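PDB 6M6T: 4-alpha-glucanotransferase from Streptococcus agalactiae, which is an amylomaltase, also called a disproportionating enzyme, of the 4-alpha-glucanotransferase family, whose chain is built round an eight-stranded parallel TIM barrel. Local coordinates for residues Leu244-Val249 / Gly309-Ala314; Asn263-Trp268 / Tyr304-Gly309; Lys156-Trp161 / Glu227-Pro232; Ala165-Glu170 / Asp238-Pro243. All coordinates share one frame; numbering follows the deposited sequence.

Interaction 1: residues Leu244-Val249 / Gly309-Ala314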
# COMPACT_ATOMS: atom_id res chain seq x y z
N LEU A 244 -8.44 -15.73 -17.33
CA LEU A 244 -9.11 -15.53 -18.62
C LEU A 244 -8.85 -14.13 -19.15
O LEU A 244 -8.42 -13.95 -20.30
CB LEU A 244 -10.61 -15.77 -18.50
CG LEU A 244 -11.16 -17.14 -18.08
CD1 LEU A 244 -12.70 -17.18 -18.19
CD2 LEU A 244 -10.48 -18.24 -18.89
N ALA A 245 -9.13 -13.12 -18.31
CA ALA A 245 -8.81 -11.73 -18.55
C ALA A 245 -7.97 -11.19 -17.39
O ALA A 245 -8.05 -11.68 -16.26
CB ALA A 245 -10.08 -10.92 -18.68
N ILE A 246 -7.15 -10.18 -17.68
CA ILE A 246 -6.33 -9.53 -16.66
C ILE A 246 -6.74 -8.07 -16.50
O ILE A 246 -7.52 -7.51 -17.29
CB ILE A 246 -4.81 -9.65 -16.94
CG1 ILE A 246 -4.45 -9.03 -18.29
CG2 ILE A 246 -4.33 -11.10 -16.83
CD1 ILE A 246 -3.00 -8.63 -18.39
N ALA A 247 -6.18 -7.44 -15.46
CA ALA A 247 -6.52 -6.09 -15.06
C ALA A 247 -5.57 -5.06 -15.65
O ALA A 247 -4.40 -5.33 -15.93
CB ALA A 247 -6.52 -5.98 -13.54
N GLY A 248 -6.09 -3.86 -15.85
CA GLY A 248 -5.29 -2.75 -16.32
C GLY A 248 -6.12 -1.49 -16.48
O GLY A 248 -7.15 -1.29 -15.82
N VAL A 249 -5.68 -0.64 -17.39
CA VAL A 249 -6.31 0.66 -17.55
C VAL A 249 -5.86 1.19 -18.91
O VAL A 249 -4.69 0.99 -19.30
CB VAL A 249 -5.94 1.57 -16.37
CG1 VAL A 249 -4.60 2.32 -16.59
CG2 VAL A 249 -7.10 2.46 -15.98
N GLY A 309 -7.20 -12.26 -22.69
CA GLY A 309 -6.01 -13.00 -23.04
C GLY A 309 -5.66 -12.62 -24.47
O GLY A 309 -6.37 -11.81 -25.05
N ASP A 310 -4.59 -13.17 -25.05
CA ASP A 310 -4.17 -12.80 -26.41
C ASP A 310 -4.10 -11.28 -26.57
O ASP A 310 -4.51 -10.71 -27.58
CB ASP A 310 -5.05 -13.46 -27.49
CG ASP A 310 -6.52 -12.96 -27.50
OD1 ASP A 310 -6.83 -11.94 -28.16
OD2 ASP A 310 -7.38 -13.61 -26.85
N TYR A 311 -3.54 -10.61 -25.56
CA TYR A 311 -3.32 -9.18 -25.67
C TYR A 311 -1.98 -8.92 -26.34
O TYR A 311 -1.09 -9.77 -26.35
CB TYR A 311 -3.36 -8.51 -24.29
CG TYR A 311 -2.29 -8.96 -23.31
CD1 TYR A 311 -2.52 -10.03 -22.45
CD2 TYR A 311 -1.06 -8.31 -23.24
CE1 TYR A 311 -1.53 -10.45 -21.54
CE2 TYR A 311 -0.07 -8.73 -22.34
CZ TYR A 311 -0.32 -9.79 -21.49
OH TYR A 311 0.64 -10.21 -20.60
N GLN A 312 -1.87 -7.74 -26.94
CA GLN A 312 -0.56 -7.24 -27.33
C GLN A 312 -0.19 -5.95 -26.61
O GLN A 312 0.94 -5.79 -26.16
CB GLN A 312 -0.46 -7.06 -28.86
CG GLN A 312 0.98 -6.89 -29.37
CD GLN A 312 1.82 -8.17 -29.26
OE1 GLN A 312 1.29 -9.28 -29.16
NE2 GLN A 312 3.14 -8.00 -29.28
N THR A 313 -1.13 -5.02 -26.48
CA THR A 313 -1.01 -3.94 -25.51
C THR A 313 -2.27 -3.94 -24.65
O THR A 313 -3.21 -4.71 -24.87
CB THR A 313 -0.77 -2.57 -26.17
OG1 THR A 313 0.14 -2.72 -27.27
CG2 THR A 313 -0.14 -1.59 -25.18
N ALA A 314 -2.25 -3.08 -23.63
CA ALA A 314 -3.35 -2.95 -22.69
C ALA A 314 -4.57 -2.26 -23.29
O ALA A 314 -5.63 -2.25 -22.65
CB ALA A 314 -2.88 -2.19 -21.45

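Interaction 2: residues Asn263-Trp268 / Tyr304-Gly309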
# COMPACT_ATOMS: atom_id res chain seq x y z
N ASN A 263 -3.17 -8.45 -12.72
CA ASN A 263 -3.98 -9.11 -11.72
C ASN A 263 -5.15 -9.84 -12.37
O ASN A 263 -5.66 -9.43 -13.42
CB ASN A 263 -4.53 -8.10 -10.70
CG ASN A 263 -3.55 -7.00 -10.37
OD1 ASN A 263 -3.19 -6.20 -11.24
ND2 ASN A 263 -3.12 -6.94 -9.11
N PRO A 264 -5.61 -10.93 -11.76
CA PRO A 264 -6.84 -11.55 -12.23
C PRO A 264 -8.01 -10.60 -12.06
O PRO A 264 -7.94 -9.60 -11.34
CB PRO A 264 -6.98 -12.78 -11.32
CG PRO A 264 -6.23 -12.41 -10.08
CD PRO A 264 -5.09 -11.54 -10.53
N ILE A 265 -9.10 -10.94 -12.72
CA ILE A 265 -10.31 -10.13 -12.77
C ILE A 265 -11.39 -10.80 -11.92
O ILE A 265 -11.39 -12.02 -11.74
CB ILE A 265 -10.73 -9.99 -14.25
CG1 ILE A 265 -9.73 -9.12 -14.99
CG2 ILE A 265 -12.12 -9.48 -14.38
CD1 ILE A 265 -9.93 -7.65 -14.74
N TYR A 266 -12.29 -9.99 -11.38
CA TYR A 266 -13.34 -10.51 -10.50
C TYR A 266 -14.53 -11.03 -11.31
O TYR A 266 -14.94 -10.43 -12.31
CB TYR A 266 -13.79 -9.43 -9.51
CG TYR A 266 -12.77 -9.15 -8.42
CD1 TYR A 266 -12.34 -10.17 -7.58
CD2 TYR A 266 -12.21 -7.88 -8.25
CE1 TYR A 266 -11.39 -9.94 -6.59
CE2 TYR A 266 -11.27 -7.64 -7.27
CZ TYR A 266 -10.86 -8.67 -6.44
OH TYR A 266 -9.91 -8.46 -5.47
N ASN A 267 -15.09 -12.16 -10.87
CA ASN A 267 -16.39 -12.63 -11.36
C ASN A 267 -17.43 -12.00 -10.45
O ASN A 267 -17.98 -12.63 -9.54
CB ASN A 267 -16.47 -14.15 -11.38
CG ASN A 267 -17.82 -14.68 -11.86
OD1 ASN A 267 -18.37 -14.20 -12.84
ND2 ASN A 267 -18.35 -15.69 -11.16
N TRP A 268 -17.68 -10.71 -10.69
CA TRP A 268 -18.48 -9.93 -9.76
C TRP A 268 -19.87 -10.52 -9.56
O TRP A 268 -20.53 -10.22 -8.55
CB TRP A 268 -18.57 -8.48 -10.25
CG TRP A 268 -17.34 -7.63 -9.97
CD1 TRP A 268 -16.38 -7.26 -10.86
CD2 TRP A 268 -16.96 -7.06 -8.71
NE1 TRP A 268 -15.42 -6.48 -10.25
CE2 TRP A 268 -15.75 -6.35 -8.93
CE3 TRP A 268 -17.52 -7.07 -7.43
CZ2 TRP A 268 -15.09 -5.66 -7.91
CZ3 TRP A 268 -16.86 -6.38 -6.41
CH2 TRP A 268 -15.66 -5.69 -6.66
N TYR A 304 -14.58 -1.46 -14.41
CA TYR A 304 -13.16 -1.81 -14.50
C TYR A 304 -12.78 -2.18 -15.93
O TYR A 304 -13.61 -2.65 -16.72
CB TYR A 304 -12.77 -2.97 -13.56
CG TYR A 304 -13.45 -4.25 -13.93
CD1 TYR A 304 -14.75 -4.50 -13.52
CD2 TYR A 304 -12.80 -5.21 -14.70
CE1 TYR A 304 -15.40 -5.66 -13.86
CE2 TYR A 304 -13.46 -6.39 -15.05
CZ TYR A 304 -14.75 -6.60 -14.61
OH TYR A 304 -15.45 -7.74 -14.92
N TRP A 305 -11.51 -1.96 -16.25
CA TRP A 305 -10.98 -2.26 -17.57
C TRP A 305 -10.44 -3.69 -17.59
O TRP A 305 -9.66 -4.08 -16.71
CB TRP A 305 -9.88 -1.27 -17.92
CG TRP A 305 -9.27 -1.50 -19.25
CD1 TRP A 305 -8.12 -2.18 -19.51
CD2 TRP A 305 -9.78 -1.05 -20.50
NE1 TRP A 305 -7.88 -2.17 -20.86
CE2 TRP A 305 -8.88 -1.48 -21.49
CE3 TRP A 305 -10.90 -0.31 -20.89
CZ2 TRP A 305 -9.07 -1.20 -22.84
CZ3 TRP A 305 -11.09 -0.04 -22.23
CH2 TRP A 305 -10.18 -0.48 -23.19
N GLU A 306 -10.86 -4.47 -18.60
CA GLU A 306 -10.66 -5.91 -18.64
C GLU A 306 -9.91 -6.28 -19.92
O GLU A 306 -10.52 -6.47 -20.98
CB GLU A 306 -12.00 -6.64 -18.55
CG GLU A 306 -11.90 -8.16 -18.32
CD GLU A 306 -13.19 -8.94 -18.64
OE1 GLU A 306 -13.40 -9.30 -19.83
OE2 GLU A 306 -14.00 -9.23 -17.72
N ILE A 307 -8.58 -6.40 -19.83
CA ILE A 307 -7.79 -6.89 -20.95
C ILE A 307 -8.06 -8.38 -21.12
O ILE A 307 -7.99 -9.15 -20.16
CB ILE A 307 -6.30 -6.64 -20.72
CG1 ILE A 307 -6.03 -5.16 -20.39
CG2 ILE A 307 -5.49 -7.12 -21.92
CD1 ILE A 307 -5.14 -4.93 -19.18
N ARG A 308 -8.36 -8.80 -22.35
CA ARG A 308 -8.54 -10.23 -22.56
C ARG A 308 -7.18 -10.92 -22.61
O ARG A 308 -6.12 -10.28 -22.57
CB ARG A 308 -9.31 -10.48 -23.85
CG ARG A 308 -8.75 -9.73 -25.02
CD ARG A 308 -9.70 -9.75 -26.21
NE ARG A 308 -9.46 -8.59 -27.06
CZ ARG A 308 -10.17 -7.47 -27.02
NH1 ARG A 308 -11.20 -7.35 -26.17
NH2 ARG A 308 -9.87 -6.45 -27.82
N GLY A 309 -7.20 -12.26 -22.69
CA GLY A 309 -6.01 -13.00 -23.04
C GLY A 309 -5.66 -12.62 -24.47
O GLY A 309 -6.37 -11.81 -25.05

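Interaction 3: residues Lys156-Trp161 / Glu227-Pro232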
# COMPACT_ATOMS: atom_id res chain seq x y z
N LYS A 156 8.11 -20.74 -7.77
CA LYS A 156 7.45 -20.64 -9.06
C LYS A 156 5.99 -20.25 -8.87
O LYS A 156 5.37 -20.58 -7.85
CB LYS A 156 7.55 -21.96 -9.84
CG LYS A 156 8.91 -22.18 -10.45
CD LYS A 156 8.87 -23.04 -11.70
CE LYS A 156 10.04 -22.68 -12.60
NZ LYS A 156 11.35 -23.06 -11.99
N ALA A 157 5.44 -19.55 -9.85
CA ALA A 157 4.06 -19.10 -9.74
C ALA A 157 3.11 -20.28 -9.57
O ALA A 157 3.39 -21.41 -9.99
CB ALA A 157 3.67 -18.29 -10.97
N LEU A 158 1.96 -19.99 -8.96
CA LEU A 158 0.92 -20.99 -8.74
C LEU A 158 0.47 -21.65 -10.04
O LEU A 158 0.14 -22.84 -10.06
CB LEU A 158 -0.27 -20.35 -8.05
CG LEU A 158 -1.59 -21.10 -8.16
CD1 LEU A 158 -1.66 -22.18 -7.08
CD2 LEU A 158 -2.79 -20.13 -8.10
N GLN A 159 0.43 -20.90 -11.14
CA GLN A 159 -0.04 -21.46 -12.39
C GLN A 159 0.95 -22.45 -13.01
O GLN A 159 0.54 -23.30 -13.81
CB GLN A 159 -0.34 -20.34 -13.40
CG GLN A 159 -1.54 -19.49 -13.02
CD GLN A 159 -1.22 -18.45 -11.95
OE1 GLN A 159 -0.06 -18.09 -11.74
NE2 GLN A 159 -2.26 -17.96 -11.26
N GLU A 160 2.23 -22.35 -12.65
CA GLU A 160 3.26 -23.19 -13.25
C GLU A 160 3.85 -24.21 -12.27
O GLU A 160 4.93 -24.74 -12.52
CB GLU A 160 4.37 -22.31 -13.86
CG GLU A 160 5.05 -21.36 -12.86
CD GLU A 160 6.21 -20.53 -13.47
OE1 GLU A 160 6.81 -19.71 -12.72
OE2 GLU A 160 6.53 -20.71 -14.68
N TRP A 161 3.15 -24.50 -11.16
CA TRP A 161 3.57 -25.62 -10.33
C TRP A 161 3.52 -26.90 -11.17
O TRP A 161 2.95 -26.93 -12.25
CB TRP A 161 2.68 -25.79 -9.08
CG TRP A 161 2.76 -24.67 -8.05
CD1 TRP A 161 3.62 -23.60 -8.05
CD2 TRP A 161 1.94 -24.52 -6.88
NE1 TRP A 161 3.38 -22.79 -6.95
CE2 TRP A 161 2.35 -23.34 -6.22
CE3 TRP A 161 0.89 -25.26 -6.32
CZ2 TRP A 161 1.76 -22.89 -5.04
CZ3 TRP A 161 0.30 -24.81 -5.15
CH2 TRP A 161 0.74 -23.64 -4.52
N GLU A 227 -5.56 -16.74 -2.60
CA GLU A 227 -6.99 -16.57 -2.85
C GLU A 227 -7.40 -17.22 -4.17
O GLU A 227 -8.45 -17.87 -4.25
CB GLU A 227 -7.36 -15.08 -2.82
CG GLU A 227 -7.68 -14.54 -1.43
CD GLU A 227 -6.45 -14.07 -0.66
OE1 GLU A 227 -5.43 -13.72 -1.31
OE2 GLU A 227 -6.50 -14.05 0.59
N VAL A 228 -6.60 -17.03 -5.22
CA VAL A 228 -6.78 -17.74 -6.48
C VAL A 228 -6.69 -19.24 -6.27
O VAL A 228 -7.30 -20.02 -7.01
CB VAL A 228 -5.74 -17.24 -7.49
CG1 VAL A 228 -5.77 -18.08 -8.76
CG2 VAL A 228 -5.98 -15.77 -7.81
N TRP A 229 -5.94 -19.66 -5.24
CA TRP A 229 -5.79 -21.07 -4.91
C TRP A 229 -7.01 -21.62 -4.14
O TRP A 229 -7.67 -22.56 -4.60
CB TRP A 229 -4.51 -21.25 -4.10
CG TRP A 229 -4.06 -22.65 -4.02
CD1 TRP A 229 -4.03 -23.56 -5.04
CD2 TRP A 229 -3.58 -23.33 -2.86
NE1 TRP A 229 -3.56 -24.75 -4.58
CE2 TRP A 229 -3.27 -24.64 -3.24
CE3 TRP A 229 -3.38 -22.95 -1.53
CZ2 TRP A 229 -2.77 -25.58 -2.35
CZ3 TRP A 229 -2.89 -23.89 -0.64
CH2 TRP A 229 -2.59 -25.19 -1.05
N THR A 230 -7.31 -21.05 -2.96
CA THR A 230 -8.35 -21.61 -2.11
C THR A 230 -9.76 -21.16 -2.49
O THR A 230 -10.73 -21.82 -2.10
CB THR A 230 -8.13 -21.21 -0.65
OG1 THR A 230 -8.50 -19.84 -0.49
CG2 THR A 230 -6.68 -21.37 -0.26
N MET A 231 -9.90 -20.06 -3.22
CA MET A 231 -11.21 -19.49 -3.54
C MET A 231 -11.25 -19.06 -5.00
O MET A 231 -11.46 -17.88 -5.31
CB MET A 231 -11.52 -18.32 -2.62
CG MET A 231 -11.72 -18.66 -1.15
SD MET A 231 -12.01 -17.14 -0.19
CE MET A 231 -10.34 -16.49 -0.04
N PRO A 232 -11.07 -20.00 -5.94
CA PRO A 232 -11.00 -19.62 -7.36
C PRO A 232 -12.30 -19.05 -7.91
O PRO A 232 -12.26 -18.36 -8.94
CB PRO A 232 -10.65 -20.94 -8.06
CG PRO A 232 -11.22 -21.99 -7.16
CD PRO A 232 -11.04 -21.47 -5.76

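Interaction 4: residues Ala165-Glu170 / Asp238-Pro243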
# COMPACT_ATOMS: atom_id res chain seq x y z
N ALA A 165 -2.52 -31.94 -9.15
CA ALA A 165 -3.36 -32.28 -8.00
C ALA A 165 -3.31 -31.19 -6.94
O ALA A 165 -4.34 -30.77 -6.41
CB ALA A 165 -2.93 -33.62 -7.41
N ILE A 166 -2.10 -30.72 -6.62
CA ILE A 166 -1.97 -29.70 -5.59
C ILE A 166 -2.46 -28.35 -6.11
O ILE A 166 -2.96 -27.53 -5.34
CB ILE A 166 -0.52 -29.62 -5.06
CG1 ILE A 166 -0.51 -29.06 -3.64
CG2 ILE A 166 0.36 -28.74 -5.93
CD1 ILE A 166 -1.37 -29.84 -2.67
N ILE A 167 -2.38 -28.12 -7.42
CA ILE A 167 -2.83 -26.84 -7.96
C ILE A 167 -4.33 -26.65 -7.73
O ILE A 167 -4.79 -25.53 -7.47
CB ILE A 167 -2.44 -26.74 -9.44
CG1 ILE A 167 -1.05 -26.12 -9.56
CG2 ILE A 167 -3.48 -25.96 -10.23
CD1 ILE A 167 -0.44 -26.20 -10.94
N ARG A 168 -5.10 -27.73 -7.76
CA ARG A 168 -6.53 -27.64 -7.49
C ARG A 168 -6.92 -28.36 -6.21
O ARG A 168 -8.04 -28.86 -6.09
CB ARG A 168 -7.33 -28.17 -8.68
CG ARG A 168 -6.69 -29.35 -9.35
CD ARG A 168 -7.47 -29.80 -10.55
NE ARG A 168 -6.87 -30.99 -11.14
CZ ARG A 168 -5.84 -30.95 -11.98
NH1 ARG A 168 -5.30 -29.77 -12.30
NH2 ARG A 168 -5.34 -32.07 -12.48
N ARG A 169 -6.00 -28.43 -5.25
CA ARG A 169 -6.26 -28.82 -3.86
C ARG A 169 -7.13 -30.08 -3.75
O ARG A 169 -8.22 -30.07 -3.18
CB ARG A 169 -6.92 -27.67 -3.08
CG ARG A 169 -6.78 -26.30 -3.70
CD ARG A 169 -7.44 -25.27 -2.81
NE ARG A 169 -6.58 -24.98 -1.67
CZ ARG A 169 -6.77 -25.42 -0.43
NH1 ARG A 169 -7.83 -26.18 -0.16
NH2 ARG A 169 -5.91 -25.09 0.53
N GLU A 170 -6.62 -31.19 -4.29
CA GLU A 170 -7.27 -32.47 -4.05
C GLU A 170 -6.83 -32.99 -2.69
O GLU A 170 -5.63 -33.06 -2.41
CB GLU A 170 -6.95 -33.48 -5.16
CG GLU A 170 -6.92 -32.89 -6.60
CD GLU A 170 -8.28 -32.36 -7.11
OE1 GLU A 170 -9.32 -32.56 -6.44
OE2 GLU A 170 -8.30 -31.74 -8.20
N ASP A 238 -9.79 -20.44 -15.50
CA ASP A 238 -10.08 -21.73 -16.11
C ASP A 238 -9.66 -22.88 -15.18
O ASP A 238 -9.32 -22.68 -14.01
CB ASP A 238 -9.40 -21.82 -17.48
CG ASP A 238 -7.91 -21.60 -17.41
OD1 ASP A 238 -7.32 -21.89 -16.35
OD2 ASP A 238 -7.34 -21.15 -18.43
N ARG A 239 -9.70 -24.11 -15.72
CA ARG A 239 -9.48 -25.30 -14.92
C ARG A 239 -8.07 -25.38 -14.36
O ARG A 239 -7.87 -25.90 -13.25
CB ARG A 239 -9.79 -26.55 -15.74
CG ARG A 239 -11.27 -26.92 -15.76
CD ARG A 239 -11.62 -27.78 -16.99
NE ARG A 239 -11.75 -26.99 -18.21
CZ ARG A 239 -12.91 -26.60 -18.75
NH1 ARG A 239 -14.05 -26.94 -18.17
NH2 ARG A 239 -12.92 -25.88 -19.87
N ASP A 240 -7.06 -24.89 -15.09
CA ASP A 240 -5.71 -24.83 -14.54
C ASP A 240 -5.37 -23.44 -14.00
O ASP A 240 -4.21 -23.01 -14.03
CB ASP A 240 -4.69 -25.32 -15.57
CG ASP A 240 -4.19 -26.76 -15.27
OD1 ASP A 240 -4.49 -27.29 -14.16
OD2 ASP A 240 -3.49 -27.37 -16.13
N LYS A 241 -6.39 -22.72 -13.52
CA LYS A 241 -6.28 -21.53 -12.68
C LYS A 241 -5.45 -20.41 -13.31
O LYS A 241 -4.75 -19.67 -12.61
CB LYS A 241 -5.76 -21.89 -11.29
CG LYS A 241 -6.88 -22.09 -10.29
CD LYS A 241 -6.46 -22.91 -9.07
CE LYS A 241 -7.69 -23.22 -8.22
NZ LYS A 241 -7.43 -24.25 -7.19
N GLN A 242 -5.57 -20.24 -14.63
CA GLN A 242 -4.91 -19.10 -15.24
C GLN A 242 -5.94 -18.05 -15.66
O GLN A 242 -7.07 -18.38 -16.03
CB GLN A 242 -4.07 -19.51 -16.45
CG GLN A 242 -3.43 -20.86 -16.25
CD GLN A 242 -2.00 -20.90 -16.71
OE1 GLN A 242 -1.45 -19.90 -17.18
NE2 GLN A 242 -1.37 -22.07 -16.57
N PRO A 243 -5.57 -16.78 -15.59
CA PRO A 243 -6.55 -15.70 -15.80
C PRO A 243 -7.10 -15.69 -17.23
O PRO A 243 -6.34 -15.66 -18.20
CB PRO A 243 -5.76 -14.43 -15.49
CG PRO A 243 -4.56 -14.90 -14.74
CD PRO A 243 -4.24 -16.25 -15.22

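Interaction 1: residues Leu244-Val249 / Gly309-Ala314
Ile246 and Tyr311 meet beside a four-stranded antiparallel sheet. Ile246 lies on strand 245-249, and Tyr311 belongs to the loop 309-314 that leads from strand 303-308 toward strand 319-321. The side-chain contact is a light apolar touch. CD1 of Ile246 lies 3.9 Å from CE1 of Tyr311, and the methyl comes to the ring obliquely. The two side chains cross at about a right angle. Each has its first branch wedged between the backbone N and the carbonyl carbon: CG1 in Ile246 (chi1 59°) and CG in Tyr311 (chi1 63°). Beyond CG1 the isoleucine chain is nearly extended, and this carries CD1 out to the ring. Both residues also pack on Leu260 of strand 259-264, so a second strand shares this apolar patch.

The loop also touches the strand near its two ends. Ala314 turns its CB toward the strand and comes 4.2 Å from the carbonyl O of Val249. CB of Val249 points away from the loop, and its side chain touches a bound AC1 residue. The loop thus packs on a strand whose last residue, Val249, belongs to the glycan pocket. Ala314 is held from strand 303-308 as well, since its O accepts a bond from Trp305 NE1. At the other end the leucine takes part through its backbone alone: Gly309 N gives a weak hydrogen bond to Leu244 O, 3.2 Å long and bent to 121° at the hydrogen.

Interaction 2: residues Asn263-Trp268 / Tyr304-Gly309
The Tyr304 ring lies between Ile265 and Trp268. Ile265 meets its CD2-CE2 side and Trp268 its CD1-CE1 side. Two branches of the isoleucine take part. CG2 comes 3.4 Å from Tyr304 CE2, and CD1 lies 3.8 Å from Tyr304 CD2. CG2 approaches the ring obliquely. CG2 stands anti to the isoleucine backbone N, while CG1 lies beside that N (chi1 -69°). This spreads the two branches, and CG1 runs past Glu306, 4.1 Å from its CG.

On the other side the indole of Trp268 and the phenol of Tyr304 run past each other in opposite directions. Trp268 CD1 is 3.5 Å from Tyr304 CE1. The five-membered ring and the tyrosine ring have centroids 5.3 Å apart and planes at 44°. One face of the indole carries the CB of Tyr266, 3.4 Å above its plane and toward the rim.

The polar ends are settled by Lys236, which lies outside both segments. Tyr304 OH is hydrogen-bonded to Lys236 NZ. The same NZ pairs with Glu306 OE2 in a salt bridge between Lys236 and Glu306. One amine thus ties together two residues of strand 303-308 in this largely buried patch.

Strand 245-249 runs between strands 259-264 and 303-308 in the antiparallel sheet, and Ile265 also touches its Ala247. The chain then leaves the sheet. Asn267 takes the N-cap position of helix 268-273, and Trp268 opens that helix with its ring against Trp279 of helix 277-289.

Interaction 3: residues Lys156-Trp161 / Glu227-Pro232
Leu158 and Trp161, on the irregular segment 156-161, reach Val228 and Trp229 at the end of helix 226-230. The loop is braced from its start. Lys156 O lies at the edge of the Trp161 indole, in its plane, and takes a weak bond from NE1. Ala157 N binds Glu160 OE1 on the anti lone pair, and Ala157 O accepts from Glu160 N.

Leu158 comes next and splits its two methyls over the helix. CD2 meets Val228 CG1 at 3.7 Å, and CD1 comes obliquely to the Trp229 indole, 3.4 Å from its CD1. With CG roughly anti to the backbone N (chi1 160°), the fork points at the helix. Gln159 only brushes the helix: its NE2 lies 4.3 Å from Val228 CG1, and that amide is held by Ala223 O.

Trp161 closes the walk. It makes a T-shaped pair with Trp229, presenting the edge of its six-membered ring to the face of the other's five-membered ring. The centroids are 5.3 Å apart and the planes stand at 70°. Trp161 CZ3 sits 3.7 Å above the plane of the Trp229 ring, toward the rim. One face of Trp161 rests on Leu158 CA.

Phe146 and Ile149 of helix 140-152 also pack here, each against Trp229. Trp229 NE1 bonds Ile166 O of helix 164-167, and Arg169 makes a cation-pi contact with the indole. The contact thus sets helix 226-230 against the loop that links helices 140-152 and 164-167, with both helices packing beside it.

Interaction 4: residues Ala165-Glu170 / Asp238-Pro243
Lys241 gives the one hydrogen bond between the segments, from its NZ to Ile167 O, at 2.9 Å. The amine lies in the carbonyl plane, on a lone pair, with a C=O...N angle of 138°. The lysine chain is extended beyond CG, and its CD runs 4.4 Å from Ile167 CG2. NZ also binds Trp229 O. One buried amine therefore serves carbonyls at the C-terminal ends of two short helices, 164-167 and 226-230, where its positive charge would probably suit the helix dipoles.

Beside it Arg168 and Asp240 form a salt bridge. NH1 of Arg168 lies 3.2 Å from Asp240 OD1, which comes in at the edge of the guanidinium, near its plane. The two flat groups are turned 36° apart. Arg168 is extended from CG to NE, and this carries the head across to the aspartate. Arg169 CG lies 4.1 Å from Lys241 NZ.

The second shell fixes these groups. Arg168 NE has a further salt bridge to Glu170 OE2, at 3.4 Å, making a three-residue network. On the other segment, a type I turn from Asp238 to Lys241 places Asp240 and Lys241. It is closed by Lys241 N bonding Asp238 O at 3.0 Å. Gln242 N binds Asp238 OD1 from above the carboxylate plane.

Helix 164-167 ends in a Schellman motif. Arg169, with positive phi, is the C-prime residue. Glu170 N bonds Ala165 O, and Arg169 N bonds Ile166 O.

Overall arrangement
From the N terminus, segments 156-161 and 165-170 come first, followed by the barrel strand 212-217. Interaction 3 closes its loop at 227-232, and interaction 4 closes at 238-243. Their segments alternate, so the two loops cross. They meet directly through Trp229, which bonds Ile166 and Lys241. Interaction 1 opens next, at 244-249. Interaction 2 is nested inside its loop, and the two share Gly309. Both belong to the antiparallel sheet, whose strand 303-308 follows barrel strand 292-295. Light packing of Leu244 on Asp238, and of Pro264 on Val228, joins the sheet to the helices and loops joined by interactions 3 and 4.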